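Local coordinates for antibiotic biosynthesis monooxygenase (Rhodospirillum rubrum, PDB 4HL9), which probably acts as a monooxygenase, as its membership of the antibiotic biosynthesis monooxygenase family suggests, at residues 28-33 with 99-104. Numbering follows the deposited sequence.
Sequences AQDFIK and LINAHQ
Ile32 and Gln104 face each other as an antiparallel non-hydrogen-bonded pair, CA to CA 4.3 Å, where a type I turn from Asn101 to Gln104 brings the chain out of helix 91-101 and down beside strand 24-32. In this ferredoxin-like alpha-beta fold of the family, the contact is a worked example of how a helix hands over to the outermost strand of the sheet within this chain, 104-115, next to an inner strand, 24-32. The backbone bond is that of Lys33 N to His103 O, 2.9 Å and almost straight at 174°. On the other side of the pair, Gln104 CA approaches Phe31 O at 3.3 Å, a CA-H...O contact, and Phe31 bonds onward through its backbone to Arg105.

Beneath the turn, Ile32 of the sheet and Ile100 of helix 91-101 meet through their methyls, the two side chains crossing obliquely. With CG1 of Ile32 beside the backbone N (chi1 -60°) and a second turn at chi2 (-49°), its CD1 comes within 4.0 Å of Ile100 CG2; Tyr44 of helix 37-52 touches both side chains. The same Ile100 methyl lies 4.0 Å from Asp30 OD2, an oxygen hydrogen-bonded to Tyr44 OH. Lys33, fully extended beyond CG, runs its aliphatic chain past the turn, CE 3.6 Å from Gln104 O, and its NZ donates to a water that in turn donates to Ala102 O, both bonds 3.0 Å long.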
loop_
_atom_site.group_PDB
_atom_site.type_symbol
_atom_site.label_atom_id
_atom_site.label_comp_id
_atom_site.label_asym_id
_atom_site.label_seq_id
_atom_site.Cartn_x
_atom_site.Cartn_y
_atom_site.Cartn_z
ATOM N N ALA A 28 -3.674 -1.726 4.651
ATOM C CA ALA A 28 -4.295 -2.888 5.276
ATOM C C ALA A 28 -4.651 -3.850 4.163
ATOM O O ALA A 28 -5.136 -3.420 3.092
ATOM C CB ALA A 28 -5.546 -2.473 5.995
ATOM N N GLN A 29 -4.394 -5.133 4.410
ATOM C CA GLN A 29 -4.619 -6.201 3.455
ATOM C C GLN A 29 -5.459 -7.290 4.087
ATOM O O GLN A 29 -5.158 -7.761 5.210
ATOM C CB GLN A 29 -3.294 -6.811 3.020
ATOM C CG GLN A 29 -2.306 -5.805 2.435
ATOM C CD GLN A 29 -1.068 -6.479 1.922
ATOM O OE1 GLN A 29 -1.154 -7.403 1.111
ATOM N NE2 GLN A 29 0.103 -6.018 2.382
ATOM N N ASP A 30 -6.496 -7.681 3.366
ATOM C CA ASP A 30 -7.353 -8.800 3.752
ATOM C C ASP A 30 -7.179 -9.912 2.712
ATOM O O ASP A 30 -6.991 -9.616 1.518
ATOM C CB ASP A 30 -8.807 -8.388 3.729
ATOM C CG ASP A 30 -9.176 -7.355 4.801
ATOM O OD1 ASP A 30 -8.408 -7.104 5.758
ATOM O OD2 ASP A 30 -10.289 -6.827 4.679
ATOM N N PHE A 31 -7.252 -11.160 3.171
ATOM C CA PHE A 31 -7.192 -12.334 2.278
ATOM C C PHE A 31 -8.461 -13.115 2.496
ATOM O O PHE A 31 -8.614 -13.773 3.519
ATOM C CB PHE A 31 -5.957 -13.177 2.584
ATOM C CG PHE A 31 -4.652 -12.400 2.499
ATOM C CD1 PHE A 31 -3.883 -12.434 1.339
ATOM C CD2 PHE A 31 -4.209 -11.637 3.572
ATOM C CE1 PHE A 31 -2.678 -11.726 1.250
ATOM C CE2 PHE A 31 -3.003 -10.912 3.495
ATOM C CZ PHE A 31 -2.243 -10.957 2.338
ATOM N N ILE A 32 -9.389 -12.979 1.564
ATOM C CA ILE A 32 -10.739 -13.519 1.726
ATOM C C ILE A 32 -10.835 -14.872 0.999
ATOM O O ILE A 32 -10.301 -15.003 -0.115
ATOM C CB ILE A 32 -11.800 -12.538 1.160
ATOM C CG1 ILE A 32 -11.726 -11.176 1.895
ATOM C CG2 ILE A 32 -13.221 -13.126 1.284
ATOM C CD1 ILE A 32 -11.705 -11.341 3.422
ATOM N N LYS A 33 -11.522 -15.845 1.611
ATOM C CA LYS A 33 -11.759 -17.146 0.948
ATOM C C LYS A 33 -12.494 -16.914 -0.364
ATOM O O LYS A 33 -13.479 -16.183 -0.391
ATOM C CB LYS A 33 -12.558 -18.086 1.850
ATOM C CG LYS A 33 -11.834 -18.488 3.115
ATOM C CD LYS A 33 -12.700 -19.433 3.942
ATOM C CE LYS A 33 -11.989 -19.812 5.210
ATOM N NZ LYS A 33 -12.838 -20.714 6.020
ATOM N N LEU A 99 -17.743 -8.833 10.113
ATOM C CA LEU A 99 -18.538 -9.555 9.117
ATOM C C LEU A 99 -17.720 -9.957 7.878
ATOM O O LEU A 99 -17.946 -11.016 7.294
ATOM C CB LEU A 99 -19.762 -8.758 8.693
ATOM C CG LEU A 99 -20.839 -8.476 9.755
ATOM C CD1 LEU A 99 -21.868 -7.554 9.139
ATOM C CD2 LEU A 99 -21.441 -9.808 10.248
ATOM N N ILE A 100 -16.782 -9.095 7.497
ATOM C CA ILE A 100 -15.796 -9.381 6.467
ATOM C C ILE A 100 -14.804 -10.427 6.912
ATOM O O ILE A 100 -14.584 -11.428 6.209
ATOM C CB ILE A 100 -15.072 -8.089 6.009
ATOM C CG1 ILE A 100 -16.061 -7.222 5.244
ATOM C CG2 ILE A 100 -13.867 -8.448 5.121
ATOM C CD1 ILE A 100 -15.709 -5.680 5.204
ATOM N N ASN A 101 -14.232 -10.237 8.096
ATOM C CA ASN A 101 -13.206 -11.126 8.599
ATOM C C ASN A 101 -13.692 -12.543 8.919
ATOM O O ASN A 101 -12.888 -13.446 8.970
ATOM C CB ASN A 101 -12.501 -10.533 9.810
ATOM C CG ASN A 101 -11.651 -9.337 9.453
ATOM O OD1 ASN A 101 -11.423 -9.024 8.266
ATOM N ND2 ASN A 101 -11.174 -8.648 10.485
ATOM N N ALA A 102 -14.994 -12.716 9.114
ATOM C CA ALA A 102 -15.585 -14.053 9.258
ATOM C C ALA A 102 -15.170 -14.981 8.107
ATOM O O ALA A 102 -15.067 -16.194 8.275
ATOM C CB ALA A 102 -17.100 -13.944 9.310
ATOM N N HIS A 103 -14.914 -14.383 6.950
ATOM C CA HIS A 103 -14.539 -15.127 5.752
ATOM C C HIS A 103 -13.045 -15.104 5.355
ATOM O O HIS A 103 -12.702 -15.504 4.238
ATOM C CB HIS A 103 -15.401 -14.643 4.607
ATOM C CG HIS A 103 -16.869 -14.852 4.834
ATOM N ND1 HIS A 103 -17.431 -16.106 4.939
ATOM C CD2 HIS A 103 -17.893 -13.972 4.972
ATOM C CE1 HIS A 103 -18.736 -15.992 5.126
ATOM N NE2 HIS A 103 -19.042 -14.708 5.154
ATOM N N GLN A 104 -12.161 -14.646 6.242
ATOM C CA GLN A 104 -10.725 -14.560 5.899
ATOM C C GLN A 104 -10.063 -15.934 5.743
ATOM O O GLN A 104 -10.392 -16.876 6.465
ATOM C CB GLN A 104 -9.959 -13.756 6.929
ATOM C CG GLN A 104 -9.788 -14.469 8.252
ATOM C CD GLN A 104 -9.075 -13.631 9.301
ATOM O OE1 GLN A 104 -9.187 -12.406 9.320
ATOM N NE2 GLN A 104 -8.348 -14.294 10.180
HETATM O O HOH W 1 -15.017 -18.849 6.930
#